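Local atomic coordinates of Serine/threonine-protein kinase Tel1 (Chaetomium thermophilum, PDB entry 6SKY), a protein that probably senses DNA damage as an ATP-dependent serine/threonine protein kinase and starts checkpoint signalling by phosphorylating proteins such as histone H2A. Residues Ser1655-Tyr1660 with Asn1844-Tyr1848; Trp1827-Thr1831 with Ala1874-Arg1880; Ser2435-His2441 with Ser2485-Thr2490; Met2465-Trp2469 with Ile2506-Asp2511. One frame throughout, in Å; residues are numbered along the deposited sequence.

Contact 1 of 4, residues Ser1655-Tyr1660 with Asn1844-Tyr1848; sequences SQLQEY and NTILY
L1657 and Y1660 pack against N1844, L1847 and Y1848 in a buried helix-to-helix contact of the alpha solenoid. The first segment is the start of helix 1657-1663, with Q1656 at the N-cap position. The second is the later part of helix 1836-1849. P2732 touches both L1657 and L1847, and D2731 takes a weak hydrogen bond from S1655 OG. The contact therefore lies where solenoid helices meet the PI3/PI4-kinase region.

The chemistry across the interface is mostly apolar. L1657 turns one branch onto the backbone of the partner helix: its CD2 is 3.8 Å from Y1848 CA and lies at the edge of the Y1848 ring. The other branch faces L1847, with L1657 CD1 4.3 Å from L1847 CB. L1847 CD1 also reaches S1655 CB.

The two tyrosines meet obliquely. The ring planes of Y1660 and Y1848 are 85° apart. Y1848 has CG anti to its backbone N (chi1 175°), and this sets its CD1 beside Y1660, 3.8 Å from Y1660 CB. The phenol end of Y1848 is held outside the pair, where OH hydrogen-bonds S1670 OG. F1800 meets the same ring edge-to-face.

The Y1660 ring has backbone oxygens of both segments round it. Q1656 O sits over the centre of one face, 3.5 Å above the ring plane. The same oxygen accepts the backbone N-H of Y1660. N1844 O lies at the ring edge, 4.0 Å from Y1660 CE2. At the far end of the ring, Y1660 OH stands 3.7 Å from N1844 CB.

Contact 2 of 4, residues Trp1827-Thr1831 with Ala1874-Arg1880; sequences WLNFT and AAAAATR
R1880 and L1828 carry this contact, in which a loop of the alpha solenoid lies against an alanine-rich helix. The loop follows helix 1815-1827 and leads into helix 1836-1849. The partner is helix 1871-1880, in the first part of the FAT region. The contact joins the connection between helices 1815-1827 and 1836-1849 to the last turns of helix 1871-1880.

R1880 does not extend straight out. It is the last residue of its helix, and its chain bends at chi2 (135°) and chi3 (44°) and folds back onto the preceding turn. The guanidinium comes to rest over A1877, whose CA lies 3.7 Å from the guanidinium plane, over its centre. T1831 OG1 is on the opposite face, toward the rim and 4.0 Å from R1880 NE. The flat group is thus sandwiched between loop and helix.

The guanidinium edge is turned to the loop backbone. R1880 NH1 donates to L1828 O, which lies near the guanidinium plane. The modelled bond is too short for its exact length to be trusted. The donor is tilted 33° from the carbonyl plane. L1828 O also receives a weak bond from F1830 N, so two donors share this oxygen.

L1828 meets the helix with both of its methyl branches. L1828 O also points toward A1877 CB, 3.5 Å away. V1869 touches the leucine as well. The two methyls divide between alanines one turn apart: L1828 CD2 is 4.3 Å from A1877 CB, and L1828 CD1 is 4.1 Å from A1874 CB.

Contact 3 of 4, residues Ser2435-His2441 with Ser2485-Thr2490; sequences SSRLQDH and SRQRAT
S2435 meets R2486 through its backbone oxygen, with S2435 O 3.9 Å from R2486 CD. S2436 follows with the clear hydrogen bond of the contact. R2486 NE donates to S2436 O over 3.3 Å, at an N-H...O angle of 159°. The oxygen lies near the guanidinium plane, while the nitrogen stands above the carbonyl plane. R2486 reaches this point by running extended to CD and then bending at chi3 (-58°). An alanine in place of R2486 would probably leave S2436 O without its side-chain donor and open a gap beside S2435. The hydroxyl of S2436 is engaged away from the helix, by D2845 and T2846.

L2438 turns toward the helix. Its O receives a CA-H...O contact from R2486 CA, its CB rests 4.1 Å from A2489 CB, and its CD1 reaches T2490 OG1. Here a loop between two solenoid helices, 2431-2434 and 2444-2459, is laid along the first turns of helix 2483-2497. It packs a loop of the late FAT region against a helix on the way to the kinase domain.

Q2439 runs close by, with CG 3.7 Å from S2485 CB. Its carbonyl carbon C lies 3.7 Å from A2489 CB.

D2440 makes a salt bridge with R2488, with OD2 3.0 Å from NE. OD2 stands over the centre of the guanidinium face, and the carboxylate and guanidinium planes are 85° apart. No N-H points at the oxygen, so the attraction is one of charge alone. K2492 is a long, weak second partner of OD2. H2441 ND1 bonds weakly back to D2440 O, and Q2439 CB sits over the imidazole face.

Contact 4 of 4, residues Met2465-Trp2469 with Ile2506-Asp2511; sequences MYHIW and IWPAID
M2465 is wedged between I2506, W2507 and I2510 where two helices of the alpha-helical FAT-to-kinase connection cross. Helix 2461-2472 belongs to the late FAT region. Helix 2507-2522 leads to strand 2534-2536, the first strand of the kinase-domain sheet. The short axes approach to 10.4 Å with a signed crossing angle of -56°.

The methionine runs across the interface. M2465 CB touches I2510 CD1 at 3.8 Å. M2465 CG comes next and lies 3.4 Å from W2507 CE3, approaching the indole obliquely. The chain then bends at chi2 and again at chi3 (59°). These bends bring the terminal methyl back between two isoleucines: M2465 CE is 3.6 Å from both I2506 CG2 and I2510 CD1. L2497 and V2503 touch the methionine from outside the pair.

I2510 also packs on Y2466. Its CG2 makes a CH-pi contact over one face of the tyrosine ring, 4.2 Å from the centroid of Y2466.

W2507 pushes the corner of its six-membered ring toward the other helix. Its CH2 is 4.0 Å from W2469 CA and also meets I2468 CG2. A serine in place of W2507 would probably open a gap between M2465 and W2469 and leave both side chains free to shift.

The polar end of the interface is at D2511. This aspartate forms a salt bridge with R2473 through OD1, which probably keeps it charged. The same oxygen lies at the edge of the W2469 indole and accepts a weak, bent hydrogen bond, W2469 NE1 to D2511 OD1 at 2.7 Å, with an N-H...O angle of 128°.

In the fold
The contacts form two pairs, far apart in the chain's fold. Contacts 1 and 2 have centres 16 Å apart and do not touch. Helix 1836-1849 packs in contact 1, and the loop leading into it packs in contact 2. Contacts 3 and 4 do touch: T2490 CG2 is 3.4 Å from I2468 O. Helix 2483-2497 of contact 3 comes between the two helices of contact 4 in the chain. Contacts 2 and 3 are about 73 Å apart between centres. Contacts 1 and 4 are buried helix pairs, built mainly from apolar and aromatic groups. Contacts 2 and 3 are partly buried loop-to-helix contacts, where arginines grip backbone oxygens. Contact 3 also pairs an aspartate with an arginine by charge.

Contact 1 of 4, residues Ser1655-Tyr1660 with Asn1844-Tyr1848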
# COMPACT_ATOMS: atom_id res chain seq x y z
N SER A 1655 4.49 -42.08 -10.17
CA SER A 1655 3.92 -43.41 -10.30
C SER A 1655 4.63 -44.16 -11.41
O SER A 1655 5.43 -43.60 -12.16
CB SER A 1655 2.42 -43.35 -10.56
OG SER A 1655 2.13 -42.55 -11.69
N GLN A 1656 4.34 -45.45 -11.50
CA GLN A 1656 4.88 -46.30 -12.55
C GLN A 1656 3.88 -46.56 -13.66
O GLN A 1656 4.11 -47.45 -14.47
CB GLN A 1656 5.34 -47.63 -11.96
CG GLN A 1656 6.53 -47.52 -11.05
CD GLN A 1656 7.83 -47.41 -11.82
OE1 GLN A 1656 8.60 -46.48 -11.62
NE2 GLN A 1656 8.08 -48.37 -12.69
N LEU A 1657 2.79 -45.81 -13.71
CA LEU A 1657 1.76 -46.09 -14.70
C LEU A 1657 2.27 -45.92 -16.12
O LEU A 1657 1.74 -46.55 -17.04
CB LEU A 1657 0.55 -45.20 -14.46
CG LEU A 1657 -0.42 -45.70 -13.40
CD1 LEU A 1657 -1.69 -44.92 -13.46
CD2 LEU A 1657 -0.69 -47.16 -13.61
N GLN A 1658 3.29 -45.10 -16.32
CA GLN A 1658 3.83 -44.92 -17.66
C GLN A 1658 4.52 -46.18 -18.15
O GLN A 1658 4.41 -46.53 -19.33
CB GLN A 1658 4.79 -43.74 -17.68
CG GLN A 1658 4.24 -42.52 -18.38
CD GLN A 1658 5.27 -41.86 -19.27
OE1 GLN A 1658 6.43 -42.28 -19.32
NE2 GLN A 1658 4.86 -40.83 -19.98
N GLU A 1659 5.20 -46.90 -17.27
CA GLU A 1659 5.84 -48.14 -17.69
C GLU A 1659 4.81 -49.24 -17.92
O GLU A 1659 4.92 -50.01 -18.87
CB GLU A 1659 6.85 -48.59 -16.65
CG GLU A 1659 7.22 -47.52 -15.65
CD GLU A 1659 7.98 -46.35 -16.25
OE1 GLU A 1659 8.53 -46.50 -17.36
OE2 GLU A 1659 8.02 -45.28 -15.61
N TYR A 1660 3.79 -49.32 -17.07
CA TYR A 1660 2.74 -50.30 -17.29
C TYR A 1660 2.00 -50.03 -18.58
O TYR A 1660 1.47 -50.96 -19.19
CB TYR A 1660 1.76 -50.30 -16.12
CG TYR A 1660 2.38 -50.49 -14.76
CD1 TYR A 1660 3.61 -51.07 -14.61
CD2 TYR A 1660 1.70 -50.08 -13.63
CE1 TYR A 1660 4.16 -51.22 -13.36
CE2 TYR A 1660 2.23 -50.24 -12.40
CZ TYR A 1660 3.46 -50.81 -12.26
OH TYR A 1660 3.98 -50.96 -11.01
N ASN A 1844 1.04 -48.55 -6.40
CA ASN A 1844 1.05 -48.62 -7.86
C ASN A 1844 0.16 -49.73 -8.39
O ASN A 1844 -0.41 -49.59 -9.47
CB ASN A 1844 2.47 -48.81 -8.35
CG ASN A 1844 3.23 -47.53 -8.40
OD1 ASN A 1844 4.31 -47.41 -7.85
ND2 ASN A 1844 2.66 -46.54 -9.05
N THR A 1845 -0.00 -50.83 -7.65
CA THR A 1845 -0.94 -51.85 -8.08
C THR A 1845 -2.38 -51.35 -8.01
O THR A 1845 -3.17 -51.61 -8.92
CB THR A 1845 -0.79 -53.11 -7.24
OG1 THR A 1845 0.57 -53.54 -7.29
CG2 THR A 1845 -1.66 -54.20 -7.78
N ILE A 1846 -2.73 -50.65 -6.94
CA ILE A 1846 -4.08 -50.07 -6.84
C ILE A 1846 -4.33 -49.11 -8.00
O ILE A 1846 -5.38 -49.15 -8.65
CB ILE A 1846 -4.26 -49.37 -5.49
CG1 ILE A 1846 -4.21 -50.38 -4.35
CG2 ILE A 1846 -5.56 -48.63 -5.45
CD1 ILE A 1846 -4.30 -49.74 -3.00
N LEU A 1847 -3.36 -48.25 -8.28
CA LEU A 1847 -3.50 -47.32 -9.40
C LEU A 1847 -3.69 -48.07 -10.71
O LEU A 1847 -4.54 -47.70 -11.52
CB LEU A 1847 -2.28 -46.42 -9.49
CG LEU A 1847 -2.14 -45.30 -8.47
CD1 LEU A 1847 -0.91 -44.53 -8.79
CD2 LEU A 1847 -3.35 -44.43 -8.53
N TYR A 1848 -2.89 -49.10 -10.95
CA TYR A 1848 -3.01 -49.84 -12.20
C TYR A 1848 -4.37 -50.51 -12.32
O TYR A 1848 -4.95 -50.55 -13.40
CB TYR A 1848 -1.90 -50.88 -12.31
CG TYR A 1848 -2.03 -51.76 -13.52
CD1 TYR A 1848 -1.68 -51.30 -14.76
CD2 TYR A 1848 -2.52 -53.05 -13.41
CE1 TYR A 1848 -1.80 -52.09 -15.86
CE2 TYR A 1848 -2.64 -53.84 -14.51
CZ TYR A 1848 -2.28 -53.36 -15.73
OH TYR A 1848 -2.40 -54.14 -16.83

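Contact 2 of 4, residues Trp1827-Thr1831 with Ala1874-Arg1880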
# COMPACT_ATOMS: atom_id res chain seq x y z
N TRP A 1827 -1.66 -53.55 5.76
CA TRP A 1827 -0.48 -53.14 5.00
C TRP A 1827 -0.44 -51.65 4.74
O TRP A 1827 0.65 -51.07 4.66
CB TRP A 1827 -0.44 -53.87 3.67
CG TRP A 1827 -0.11 -55.30 3.78
CD1 TRP A 1827 0.54 -55.91 4.80
CD2 TRP A 1827 -0.40 -56.31 2.82
NE1 TRP A 1827 0.67 -57.25 4.55
CE2 TRP A 1827 0.09 -57.52 3.33
CE3 TRP A 1827 -1.04 -56.32 1.59
CZ2 TRP A 1827 -0.03 -58.71 2.65
CZ3 TRP A 1827 -1.17 -57.50 0.92
CH2 TRP A 1827 -0.66 -58.68 1.45
N LEU A 1828 -1.59 -51.00 4.58
CA LEU A 1828 -1.58 -49.58 4.28
C LEU A 1828 -1.27 -48.72 5.49
O LEU A 1828 -0.82 -47.59 5.33
CB LEU A 1828 -2.92 -49.16 3.67
CG LEU A 1828 -3.23 -49.72 2.28
CD1 LEU A 1828 -4.58 -49.28 1.82
CD2 LEU A 1828 -2.18 -49.32 1.28
N ASN A 1829 -1.50 -49.23 6.70
CA ASN A 1829 -1.19 -48.50 7.93
C ASN A 1829 0.16 -48.94 8.48
O ASN A 1829 0.27 -49.40 9.61
CB ASN A 1829 -2.30 -48.72 8.95
CG ASN A 1829 -3.63 -48.19 8.49
OD1 ASN A 1829 -3.76 -47.03 8.11
ND2 ASN A 1829 -4.65 -49.05 8.51
N PHE A 1830 1.20 -48.79 7.67
CA PHE A 1830 2.51 -49.37 7.98
C PHE A 1830 3.59 -48.32 7.82
O PHE A 1830 4.11 -48.12 6.72
CB PHE A 1830 2.78 -50.57 7.10
CG PHE A 1830 3.49 -51.68 7.79
CD1 PHE A 1830 2.79 -52.75 8.31
CD2 PHE A 1830 4.86 -51.66 7.93
CE1 PHE A 1830 3.43 -53.77 8.95
CE2 PHE A 1830 5.51 -52.68 8.58
CZ PHE A 1830 4.80 -53.74 9.08
N THR A 1831 3.96 -47.68 8.92
CA THR A 1831 5.02 -46.67 8.92
C THR A 1831 6.34 -47.37 9.23
O THR A 1831 6.59 -47.77 10.37
CB THR A 1831 4.73 -45.59 9.96
OG1 THR A 1831 3.33 -45.27 9.93
CG2 THR A 1831 5.54 -44.35 9.67
N ALA A 1874 -5.27 -45.33 2.09
CA ALA A 1874 -4.40 -45.28 0.92
C ALA A 1874 -3.85 -43.88 0.70
O ALA A 1874 -2.70 -43.72 0.30
CB ALA A 1874 -5.16 -45.77 -0.31
N ALA A 1875 -4.66 -42.85 0.95
CA ALA A 1875 -4.17 -41.48 0.84
C ALA A 1875 -3.07 -41.21 1.85
O ALA A 1875 -2.03 -40.63 1.52
CB ALA A 1875 -5.32 -40.50 1.04
N ALA A 1876 -3.28 -41.62 3.11
CA ALA A 1876 -2.23 -41.45 4.11
C ALA A 1876 -0.96 -42.20 3.74
O ALA A 1876 0.15 -41.67 3.86
CB ALA A 1876 -2.75 -41.91 5.47
N ALA A 1877 -1.11 -43.43 3.26
CA ALA A 1877 0.04 -44.23 2.85
C ALA A 1877 0.81 -43.56 1.73
O ALA A 1877 2.04 -43.50 1.77
CB ALA A 1877 -0.42 -45.62 2.41
N ALA A 1878 0.11 -43.05 0.72
CA ALA A 1878 0.79 -42.38 -0.38
C ALA A 1878 1.40 -41.06 0.04
O ALA A 1878 2.33 -40.59 -0.61
CB ALA A 1878 -0.17 -42.18 -1.54
N THR A 1879 0.88 -40.44 1.10
CA THR A 1879 1.54 -39.25 1.64
C THR A 1879 2.82 -39.61 2.36
O THR A 1879 3.78 -38.84 2.33
CB THR A 1879 0.60 -38.52 2.59
OG1 THR A 1879 -0.70 -38.43 2.00
CG2 THR A 1879 1.10 -37.12 2.82
N ARG A 1880 2.86 -40.77 3.02
CA ARG A 1880 4.10 -41.23 3.64
C ARG A 1880 5.19 -41.52 2.62
O ARG A 1880 6.37 -41.30 2.90
CB ARG A 1880 3.83 -42.46 4.50
CG ARG A 1880 3.77 -42.19 5.97
CD ARG A 1880 2.59 -42.87 6.61
NE ARG A 1880 2.43 -44.24 6.14
CZ ARG A 1880 1.31 -44.93 6.28
NH1 ARG A 1880 1.23 -46.17 5.82
NH2 ARG A 1880 0.26 -44.38 6.87

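Contact 3 of 4, residues Ser2435-His2441 with Ser2485-Thr2490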
# COMPACT_ATOMS: atom_id res chain seq x y z
N SER A 2435 -11.29 -1.74 -43.69
CA SER A 2435 -12.16 -2.02 -44.81
C SER A 2435 -13.60 -1.64 -44.55
O SER A 2435 -14.43 -1.76 -45.45
CB SER A 2435 -12.07 -3.50 -45.18
OG SER A 2435 -12.51 -4.32 -44.12
N SER A 2436 -13.93 -1.20 -43.35
CA SER A 2436 -15.27 -0.73 -43.05
C SER A 2436 -15.43 0.76 -43.31
O SER A 2436 -16.57 1.23 -43.37
CB SER A 2436 -15.61 -1.03 -41.59
OG SER A 2436 -16.59 -0.14 -41.10
N ARG A 2437 -14.34 1.49 -43.47
CA ARG A 2437 -14.37 2.92 -43.72
C ARG A 2437 -14.09 3.26 -45.17
O ARG A 2437 -13.94 4.43 -45.51
CB ARG A 2437 -13.37 3.64 -42.82
CG ARG A 2437 -13.62 3.46 -41.36
CD ARG A 2437 -14.82 4.26 -40.92
NE ARG A 2437 -14.69 5.65 -41.31
CZ ARG A 2437 -14.42 6.64 -40.47
NH1 ARG A 2437 -14.26 6.39 -39.18
NH2 ARG A 2437 -14.32 7.88 -40.91
N LEU A 2438 -14.00 2.26 -46.04
CA LEU A 2438 -13.71 2.51 -47.44
C LEU A 2438 -14.89 3.17 -48.12
O LEU A 2438 -16.04 2.77 -47.92
CB LEU A 2438 -13.37 1.21 -48.15
CG LEU A 2438 -12.05 0.56 -47.81
CD1 LEU A 2438 -11.91 -0.73 -48.55
CD2 LEU A 2438 -10.94 1.50 -48.17
N GLN A 2439 -14.60 4.19 -48.92
CA GLN A 2439 -15.60 4.85 -49.75
C GLN A 2439 -14.89 5.46 -50.94
O GLN A 2439 -13.67 5.65 -50.92
CB GLN A 2439 -16.37 5.91 -48.97
CG GLN A 2439 -17.54 5.36 -48.21
CD GLN A 2439 -18.22 6.39 -47.37
OE1 GLN A 2439 -17.83 7.55 -47.38
NE2 GLN A 2439 -19.24 5.98 -46.65
N ASP A 2440 -15.65 5.76 -51.97
CA ASP A 2440 -15.10 6.39 -53.17
C ASP A 2440 -15.56 7.84 -53.15
O ASP A 2440 -16.63 8.18 -53.66
CB ASP A 2440 -15.52 5.66 -54.43
CG ASP A 2440 -16.97 5.28 -54.41
OD1 ASP A 2440 -17.53 5.16 -53.31
OD2 ASP A 2440 -17.54 5.10 -55.50
N HIS A 2441 -14.75 8.70 -52.55
CA HIS A 2441 -15.09 10.10 -52.38
C HIS A 2441 -14.07 11.07 -52.93
O HIS A 2441 -14.34 12.27 -52.94
CB HIS A 2441 -15.32 10.41 -50.89
CG HIS A 2441 -16.66 10.01 -50.39
ND1 HIS A 2441 -17.63 9.47 -51.22
CD2 HIS A 2441 -17.21 10.06 -49.16
CE1 HIS A 2441 -18.71 9.21 -50.51
NE2 HIS A 2441 -18.49 9.56 -49.26
N SER A 2485 -21.25 2.92 -51.59
CA SER A 2485 -19.92 3.50 -51.78
C SER A 2485 -18.84 2.55 -51.30
O SER A 2485 -17.80 2.39 -51.96
CB SER A 2485 -19.83 4.82 -51.03
OG SER A 2485 -21.08 5.47 -51.01
N ARG A 2486 -19.05 1.91 -50.15
CA ARG A 2486 -18.10 0.92 -49.67
C ARG A 2486 -17.95 -0.22 -50.66
O ARG A 2486 -16.82 -0.66 -50.94
CB ARG A 2486 -18.56 0.39 -48.31
CG ARG A 2486 -17.59 -0.55 -47.66
CD ARG A 2486 -18.18 -1.21 -46.44
NE ARG A 2486 -18.62 -0.23 -45.45
CZ ARG A 2486 -19.88 -0.07 -45.07
NH1 ARG A 2486 -20.83 -0.82 -45.60
NH2 ARG A 2486 -20.19 0.84 -44.17
N GLN A 2487 -19.06 -0.71 -51.21
CA GLN A 2487 -18.99 -1.78 -52.19
C GLN A 2487 -18.23 -1.34 -53.44
O GLN A 2487 -17.43 -2.11 -53.98
CB GLN A 2487 -20.40 -2.25 -52.54
CG GLN A 2487 -20.69 -2.38 -54.03
CD GLN A 2487 -20.12 -3.64 -54.63
OE1 GLN A 2487 -19.30 -3.59 -55.54
NE2 GLN A 2487 -20.57 -4.78 -54.13
N ARG A 2488 -18.44 -0.10 -53.88
CA ARG A 2488 -17.74 0.37 -55.07
C ARG A 2488 -16.25 0.50 -54.83
O ARG A 2488 -15.44 0.12 -55.69
CB ARG A 2488 -18.33 1.71 -55.51
CG ARG A 2488 -19.70 1.59 -56.14
CD ARG A 2488 -20.15 2.91 -56.71
NE ARG A 2488 -20.34 3.92 -55.67
CZ ARG A 2488 -20.55 5.20 -55.90
NH1 ARG A 2488 -20.59 5.65 -57.15
NH2 ARG A 2488 -20.71 6.05 -54.90
N ALA A 2489 -15.85 1.04 -53.68
CA ALA A 2489 -14.43 1.19 -53.39
C ALA A 2489 -13.75 -0.17 -53.26
O ALA A 2489 -12.65 -0.37 -53.80
CB ALA A 2489 -14.24 2.00 -52.11
N THR A 2490 -14.38 -1.11 -52.56
CA THR A 2490 -13.78 -2.43 -52.46
C THR A 2490 -13.73 -3.12 -53.81
O THR A 2490 -12.79 -3.87 -54.08
CB THR A 2490 -14.54 -3.27 -51.45
OG1 THR A 2490 -14.90 -2.45 -50.34
CG2 THR A 2490 -13.67 -4.38 -50.94

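Contact 4 of 4, residues Met2465-Trp2469 with Ile2506-Asp2511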
# COMPACT_ATOMS: atom_id res chain seq x y z
N MET A 2465 -7.26 -10.39 -48.22
CA MET A 2465 -8.00 -10.63 -49.44
C MET A 2465 -9.38 -11.21 -49.19
O MET A 2465 -10.27 -11.01 -50.02
CB MET A 2465 -7.20 -11.52 -50.37
CG MET A 2465 -6.73 -10.75 -51.59
SD MET A 2465 -5.04 -11.06 -52.04
CE MET A 2465 -5.14 -12.81 -52.31
N TYR A 2466 -9.61 -11.88 -48.06
CA TYR A 2466 -10.97 -12.30 -47.75
C TYR A 2466 -11.84 -11.11 -47.37
O TYR A 2466 -13.03 -11.10 -47.69
CB TYR A 2466 -10.96 -13.33 -46.64
CG TYR A 2466 -10.69 -14.72 -47.14
CD1 TYR A 2466 -11.69 -15.45 -47.75
CD2 TYR A 2466 -9.45 -15.29 -47.02
CE1 TYR A 2466 -11.46 -16.70 -48.22
CE2 TYR A 2466 -9.21 -16.55 -47.48
CZ TYR A 2466 -10.21 -17.25 -48.08
OH TYR A 2466 -9.98 -18.52 -48.54
N HIS A 2467 -11.27 -10.12 -46.70
CA HIS A 2467 -12.01 -8.89 -46.45
C HIS A 2467 -12.37 -8.20 -47.75
O HIS A 2467 -13.49 -7.70 -47.91
CB HIS A 2467 -11.19 -7.95 -45.57
CG HIS A 2467 -11.02 -8.43 -44.17
ND1 HIS A 2467 -9.84 -8.94 -43.70
CD2 HIS A 2467 -11.89 -8.49 -43.15
CE1 HIS A 2467 -9.98 -9.29 -42.44
NE2 HIS A 2467 -11.22 -9.03 -42.08
N ILE A 2468 -11.44 -8.16 -48.70
CA ILE A 2468 -11.74 -7.54 -49.98
C ILE A 2468 -12.82 -8.31 -50.71
O ILE A 2468 -13.75 -7.72 -51.28
CB ILE A 2468 -10.46 -7.41 -50.83
CG1 ILE A 2468 -9.48 -6.46 -50.14
CG2 ILE A 2468 -10.79 -6.91 -52.20
CD1 ILE A 2468 -10.12 -5.21 -49.62
N TRP A 2469 -12.74 -9.64 -50.72
CA TRP A 2469 -13.75 -10.44 -51.40
C TRP A 2469 -15.12 -10.21 -50.79
O TRP A 2469 -16.10 -10.02 -51.51
CB TRP A 2469 -13.38 -11.92 -51.35
CG TRP A 2469 -14.22 -12.75 -52.25
CD1 TRP A 2469 -13.97 -13.05 -53.54
CD2 TRP A 2469 -15.48 -13.36 -51.94
NE1 TRP A 2469 -14.98 -13.81 -54.06
CE2 TRP A 2469 -15.92 -14.02 -53.09
CE3 TRP A 2469 -16.26 -13.42 -50.79
CZ2 TRP A 2469 -17.10 -14.73 -53.13
CZ3 TRP A 2469 -17.44 -14.12 -50.83
CH2 TRP A 2469 -17.85 -14.76 -51.99
N ILE A 2506 -2.92 -15.68 -56.42
CA ILE A 2506 -3.55 -15.85 -55.12
C ILE A 2506 -4.96 -15.27 -55.11
O ILE A 2506 -5.85 -15.81 -54.46
CB ILE A 2506 -2.70 -15.24 -54.00
CG1 ILE A 2506 -1.23 -15.59 -54.19
CG2 ILE A 2506 -3.16 -15.74 -52.66
CD1 ILE A 2506 -0.35 -15.10 -53.08
N TRP A 2507 -5.18 -14.18 -55.82
CA TRP A 2507 -6.50 -13.57 -55.81
C TRP A 2507 -7.51 -14.41 -56.59
O TRP A 2507 -8.64 -14.58 -56.11
CB TRP A 2507 -6.45 -12.14 -56.34
CG TRP A 2507 -7.80 -11.56 -56.59
CD1 TRP A 2507 -8.34 -11.27 -57.79
CD2 TRP A 2507 -8.78 -11.21 -55.61
NE1 TRP A 2507 -9.60 -10.76 -57.63
CE2 TRP A 2507 -9.89 -10.72 -56.30
CE3 TRP A 2507 -8.83 -11.28 -54.22
CZ2 TRP A 2507 -11.03 -10.28 -55.65
CZ3 TRP A 2507 -9.96 -10.85 -53.58
CH2 TRP A 2507 -11.05 -10.36 -54.29
N PRO A 2508 -7.18 -14.95 -57.77
CA PRO A 2508 -8.15 -15.82 -58.44
C PRO A 2508 -8.47 -17.08 -57.67
O PRO A 2508 -9.62 -17.55 -57.71
CB PRO A 2508 -7.47 -16.12 -59.78
CG PRO A 2508 -6.60 -14.97 -60.00
CD PRO A 2508 -6.06 -14.63 -58.67
N ALA A 2509 -7.49 -17.66 -56.98
CA ALA A 2509 -7.76 -18.83 -56.17
C ALA A 2509 -8.78 -18.52 -55.08
O ALA A 2509 -9.75 -19.26 -54.90
CB ALA A 2509 -6.46 -19.35 -55.56
N ILE A 2510 -8.57 -17.42 -54.36
CA ILE A 2510 -9.50 -17.04 -53.29
C ILE A 2510 -10.86 -16.71 -53.87
O ILE A 2510 -11.90 -17.04 -53.29
CB ILE A 2510 -8.91 -15.87 -52.49
CG1 ILE A 2510 -7.77 -16.37 -51.61
CG2 ILE A 2510 -9.97 -15.19 -51.66
CD1 ILE A 2510 -7.22 -15.33 -50.71
N ASP A 2511 -10.89 -16.10 -55.06
CA ASP A 2511 -12.15 -15.80 -55.73
C ASP A 2511 -12.96 -17.07 -55.98
O ASP A 2511 -14.09 -17.22 -55.50
CB ASP A 2511 -11.85 -15.07 -57.03
CG ASP A 2511 -12.90 -14.04 -57.36
OD1 ASP A 2511 -13.77 -13.79 -56.52
OD2 ASP A 2511 -12.84 -13.48 -58.47